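Local coordinates for transposon Tn7 transposition protein TnsA (PDB 1T0F) that cuts the 5' DNA strands at the ends of transposon Tn7 as a metal-dependent, restriction enzyme-like endonuclease, forming the transposase together with TnsB, at residues A[26-31]-A[81-86]; A[52-57]-A[243-248]. All blocks are in the same frame, centred on the assembly; numbering follows the deposited sequence.

Contact 1: A[26-31]-A[81-86]; sequences QGHGKD and DIREQF
The chi1 torsion of Asp-81 (-165°) sets CG opposite the backbone N and carries the carboxylate to Gly-29, while a bend at chi3 turns the Arg-83 guanidinium so that one face meets His-28. Gly-29 N donates to Asp-81 OD2 at 2.8 Å, nearly straight at 169° but arriving from above the carboxylate plane. Positive phi at Gly-29, and at Gly-27 a backbone where any CB would jam against neighbouring carbonyl oxygens, suit both positions to glycine. Asp-81 and Arg-83 belong to strand 79-87, an outermost strand of the mixed sheet in the PD-(D/E)XK nuclease fold, and the 26-31 loop lies against them. His-28 brings CE1 over one guanidinium face, 3.2 Å from Arg-83 NH1, the two planes inclined by 43°. The main charge partner of Arg-83 is Asp-121, through NH2; Asp-81 OD2, 3.8 Å from Arg-83 NE and well out of the guanidinium plane, adds a long interaction of charges. Three waters also bridge the segments: one donates to Gly-27 O at 2.7 Å and accepts from Arg-83 NH1, another joins His-28 ND1 to Asp-81 OD2, and a third lies between Gly-29 O and Asp-81 OD1. Replacing Asp-81 by an alanine is likely to leave Gly-29 N without its acceptor and two bridging waters without the carboxylate oxygens they meet.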
# COMPACT_ATOMS: atom_id res chain seq x y z
N GLN A 26 -17.04 -0.81 -0.28
CA GLN A 26 -17.78 -1.14 -1.50
C GLN A 26 -17.33 -0.31 -2.69
O GLN A 26 -16.69 0.73 -2.54
CB GLN A 26 -19.28 -0.93 -1.30
CG GLN A 26 -19.90 -1.81 -0.23
CD GLN A 26 -21.38 -1.50 -0.03
OE1 GLN A 26 -22.20 -1.74 -0.92
NE2 GLN A 26 -21.72 -0.95 1.13
N GLY A 27 -17.69 -0.77 -3.88
CA GLY A 27 -17.34 -0.06 -5.09
C GLY A 27 -16.04 -0.52 -5.71
O GLY A 27 -15.27 -1.25 -5.09
N HIS A 28 -15.80 -0.09 -6.94
CA HIS A 28 -14.59 -0.45 -7.67
C HIS A 28 -14.04 0.81 -8.31
O HIS A 28 -14.78 1.77 -8.54
CB HIS A 28 -14.91 -1.47 -8.76
CG HIS A 28 -15.37 -2.79 -8.23
ND1 HIS A 28 -14.51 -3.84 -7.97
CD2 HIS A 28 -16.61 -3.24 -7.90
CE1 HIS A 28 -15.19 -4.87 -7.50
NE2 HIS A 28 -16.47 -4.53 -7.45
N GLY A 29 -12.75 0.80 -8.59
CA GLY A 29 -12.13 1.95 -9.21
C GLY A 29 -12.40 3.27 -8.52
O GLY A 29 -12.21 3.40 -7.32
N LYS A 30 -12.87 4.25 -9.28
CA LYS A 30 -13.13 5.56 -8.74
C LYS A 30 -14.25 5.60 -7.69
O LYS A 30 -14.33 6.54 -6.91
CB LYS A 30 -13.44 6.54 -9.88
CG LYS A 30 -13.51 8.00 -9.46
CD LYS A 30 -12.82 8.90 -10.48
CE LYS A 30 -12.96 10.37 -10.10
NZ LYS A 30 -12.43 10.67 -8.74
N ASP A 31 -15.10 4.57 -7.68
CA ASP A 31 -16.22 4.50 -6.74
C ASP A 31 -15.89 3.86 -5.40
O ASP A 31 -16.70 3.90 -4.47
CB ASP A 31 -17.38 3.72 -7.37
CG ASP A 31 -17.82 4.30 -8.70
OD1 ASP A 31 -18.17 5.50 -8.73
OD2 ASP A 31 -17.82 3.55 -9.70
N ASP A 81 -6.92 -2.13 -10.75
CA ASP A 81 -7.51 -1.46 -9.60
C ASP A 81 -6.72 -1.78 -8.34
O ASP A 81 -6.10 -2.85 -8.22
CB ASP A 81 -8.97 -1.89 -9.42
CG ASP A 81 -9.75 -0.98 -8.47
OD1 ASP A 81 -9.21 0.08 -8.07
OD2 ASP A 81 -10.91 -1.31 -8.14
N ILE A 82 -6.71 -0.84 -7.41
CA ILE A 82 -6.03 -0.99 -6.13
C ILE A 82 -7.04 -0.54 -5.08
O ILE A 82 -7.42 0.63 -5.05
CB ILE A 82 -4.78 -0.09 -6.03
CG1 ILE A 82 -3.72 -0.56 -7.03
CG2 ILE A 82 -4.21 -0.14 -4.60
CD1 ILE A 82 -2.54 0.41 -7.16
N ARG A 83 -7.50 -1.48 -4.26
CA ARG A 83 -8.46 -1.17 -3.21
C ARG A 83 -7.80 -1.34 -1.85
O ARG A 83 -7.67 -2.45 -1.34
CB ARG A 83 -9.69 -2.07 -3.36
CG ARG A 83 -10.64 -1.61 -4.49
CD ARG A 83 -11.83 -2.56 -4.70
NE ARG A 83 -11.44 -3.82 -5.34
CZ ARG A 83 -12.22 -4.91 -5.39
NH1 ARG A 83 -13.42 -4.89 -4.83
NH2 ARG A 83 -11.81 -6.00 -6.01
N GLU A 84 -7.37 -0.23 -1.26
CA GLU A 84 -6.67 -0.23 0.03
C GLU A 84 -7.63 -0.32 1.21
O GLU A 84 -8.79 0.08 1.11
CB GLU A 84 -5.79 1.02 0.17
CG GLU A 84 -6.53 2.33 0.49
CD GLU A 84 -7.08 3.06 -0.74
OE1 GLU A 84 -7.21 2.44 -1.82
OE2 GLU A 84 -7.39 4.26 -0.62
N GLN A 85 -7.12 -0.83 2.33
CA GLN A 85 -7.89 -0.97 3.56
C GLN A 85 -9.22 -1.65 3.25
O GLN A 85 -10.30 -1.12 3.55
CB GLN A 85 -8.15 0.41 4.19
CG GLN A 85 -7.03 1.45 4.06
CD GLN A 85 -5.67 0.99 4.60
OE1 GLN A 85 -5.59 0.12 5.47
NE2 GLN A 85 -4.60 1.59 4.08
N PHE A 86 -9.14 -2.83 2.64
CA PHE A 86 -10.32 -3.59 2.24
C PHE A 86 -10.87 -4.39 3.43
O PHE A 86 -10.19 -5.28 3.96
CB PHE A 86 -9.98 -4.52 1.08
CG PHE A 86 -11.18 -5.18 0.47
CD1 PHE A 86 -11.99 -4.48 -0.41
CD2 PHE A 86 -11.51 -6.49 0.79
CE1 PHE A 86 -13.12 -5.07 -0.97
CE2 PHE A 86 -12.64 -7.10 0.24
CZ PHE A 86 -13.45 -6.38 -0.64
O HOH W 1 -15.20 -3.17 -3.25
O HOH W 2 -11.91 -3.60 -8.84
O HOH W 3 -10.30 1.74 -6.29

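Contact 2: A[52-57]-A[243-248]; sequences SHKTGR and FIKFNI
A small two-stranded antiparallel sheet, 244-245 with 261-262, in the C-terminal part of TnsA meets the turn 52-57 that connects strands 48-51 and 58-61 of the nuclease part. Backbone bonds close the turn, and its hydroxyls brace it: Ser-52 OG accepts from Thr-55 N in an ST motif, Thr-55 OG1 accepts from Arg-57 N in an ST turn, and Gly-56 takes the positive phi. His-53 carries the contact, since a flat ring with polar edges can pack and bond at once. Its NE2 donates a weak, bent hydrogen bond to Phe-243 O (3.0 Å, 126°), which approaches near the ring plane; Ser-263 OG shares that carbonyl. Over one face runs the aliphatic part of Lys-245, with CD 3.4 Å from the ring centroid of His-53 in a CH-pi contact. The bend at chi3 (-78°) of Lys-245 carries NZ past the ring to within 3.9 Å of His-53 CB, and the ammonium group forms its salt bridge with Glu-74. Lys-54 turns its own amine to the carbonyl of Val-79. A water to one side of the two amines accepts weakly from both, 3.3 Å from Lys-54 NZ and 3.5 Å from Lys-245 NZ.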
# COMPACT_ATOMS: atom_id res chain seq x y z
N SER A 52 -3.74 8.45 -7.58
CA SER A 52 -3.42 7.30 -8.42
C SER A 52 -3.91 7.52 -9.84
O SER A 52 -5.06 7.91 -10.04
CB SER A 52 -4.09 6.03 -7.88
OG SER A 52 -4.23 5.06 -8.91
N HIS A 53 -3.05 7.28 -10.83
CA HIS A 53 -3.46 7.44 -12.23
C HIS A 53 -4.36 6.27 -12.61
O HIS A 53 -5.25 6.41 -13.45
CB HIS A 53 -2.25 7.46 -13.17
CG HIS A 53 -1.34 8.62 -12.96
ND1 HIS A 53 -0.46 9.06 -13.93
CD2 HIS A 53 -1.12 9.40 -11.88
CE1 HIS A 53 0.26 10.06 -13.46
NE2 HIS A 53 -0.12 10.29 -12.21
N LYS A 54 -4.13 5.11 -11.99
CA LYS A 54 -4.93 3.93 -12.29
C LYS A 54 -6.38 3.98 -11.82
O LYS A 54 -7.27 3.53 -12.54
CB LYS A 54 -4.26 2.68 -11.72
CG LYS A 54 -2.95 2.33 -12.42
CD LYS A 54 -2.31 1.09 -11.84
CE LYS A 54 -1.07 0.70 -12.64
NZ LYS A 54 -1.41 0.29 -14.04
N THR A 55 -6.61 4.53 -10.64
CA THR A 55 -7.97 4.59 -10.11
C THR A 55 -8.60 5.97 -10.20
O THR A 55 -9.83 6.09 -10.15
CB THR A 55 -8.00 4.17 -8.62
OG1 THR A 55 -7.33 5.17 -7.85
CG2 THR A 55 -7.31 2.82 -8.42
N GLY A 56 -7.78 7.00 -10.33
CA GLY A 56 -8.30 8.35 -10.39
C GLY A 56 -8.65 8.86 -9.00
O GLY A 56 -9.17 9.97 -8.86
N ARG A 57 -8.38 8.05 -7.97
CA ARG A 57 -8.67 8.40 -6.57
C ARG A 57 -7.45 8.85 -5.79
O ARG A 57 -6.31 8.62 -6.20
CB ARG A 57 -9.22 7.20 -5.80
CG ARG A 57 -10.56 6.63 -6.23
CD ARG A 57 -11.11 5.67 -5.15
NE ARG A 57 -10.34 4.43 -5.00
CZ ARG A 57 -9.50 4.16 -4.01
NH1 ARG A 57 -9.29 5.05 -3.04
NH2 ARG A 57 -8.86 3.00 -3.98
N PHE A 243 0.63 12.95 -8.66
CA PHE A 243 0.23 13.50 -9.95
C PHE A 243 1.24 13.16 -11.03
O PHE A 243 0.93 13.12 -12.22
CB PHE A 243 0.02 15.01 -9.83
CG PHE A 243 -1.13 15.36 -8.94
CD1 PHE A 243 -2.41 14.91 -9.23
CD2 PHE A 243 -0.92 16.09 -7.77
CE1 PHE A 243 -3.47 15.18 -8.38
CE2 PHE A 243 -1.98 16.36 -6.91
CZ PHE A 243 -3.26 15.90 -7.22
N ILE A 244 2.47 12.88 -10.60
CA ILE A 244 3.52 12.48 -11.51
C ILE A 244 4.07 11.16 -10.98
O ILE A 244 4.32 11.03 -9.78
CB ILE A 244 4.68 13.50 -11.53
CG1 ILE A 244 4.18 14.84 -12.06
CG2 ILE A 244 5.83 12.98 -12.40
CD1 ILE A 244 5.25 15.94 -12.01
N LYS A 245 4.20 10.17 -11.85
CA LYS A 245 4.77 8.89 -11.45
C LYS A 245 5.99 8.67 -12.35
O LYS A 245 6.07 9.23 -13.45
CB LYS A 245 3.76 7.75 -11.58
CG LYS A 245 3.06 7.66 -12.91
CD LYS A 245 1.73 6.92 -12.78
CE LYS A 245 1.88 5.42 -12.69
NZ LYS A 245 0.55 4.73 -12.74
N PHE A 246 6.94 7.88 -11.88
CA PHE A 246 8.16 7.65 -12.65
C PHE A 246 8.65 6.22 -12.50
O PHE A 246 7.99 5.40 -11.88
CB PHE A 246 9.25 8.62 -12.19
CG PHE A 246 9.68 8.43 -10.76
CD1 PHE A 246 8.85 8.82 -9.70
CD2 PHE A 246 10.91 7.86 -10.46
CE1 PHE A 246 9.26 8.64 -8.37
CE2 PHE A 246 11.33 7.68 -9.14
CZ PHE A 246 10.50 8.07 -8.09
N ASN A 247 9.81 5.92 -13.09
CA ASN A 247 10.36 4.58 -12.98
C ASN A 247 11.02 4.48 -11.61
O ASN A 247 12.21 4.77 -11.46
CB ASN A 247 11.39 4.31 -14.08
CG ASN A 247 11.88 2.88 -14.07
OD1 ASN A 247 11.46 2.08 -13.24
ND2 ASN A 247 12.78 2.55 -15.00
N ILE A 248 10.23 4.07 -10.61
CA ILE A 248 10.70 3.95 -9.24
C ILE A 248 11.80 2.91 -9.04
O ILE A 248 12.47 2.91 -8.00
CB ILE A 248 9.53 3.61 -8.28
CG1 ILE A 248 8.94 2.25 -8.64
CG2 ILE A 248 8.46 4.67 -8.39
CD1 ILE A 248 8.00 1.69 -7.57
O HOH W 4 1.39 1.89 -14.54

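The turn 52-57 joins the two contacts, whose centres lie 15 Å apart: its His-53 and Lys-54 face the C-terminal strand, while Arg-57 reaches back to contact 1. There Arg-57 NH2 makes a salt bridge with Glu-84 OE1 at 2.8 Å, and Arg-57 NE makes a probable, weak hydrogen bond to Gly-29 O at 3.1 Å, so one guanidinium touches both segments of contact 1. The Arg-83 side chain is about 10 Å from that of Asp-117, a magnesium ligand, and Gln-85 NE2 is hydrogen-bonded to OE1 of the active-site Glu-66; the Lys-54 side chain comes within about 5 Å of that of Glu-76, probably also an active-site residue.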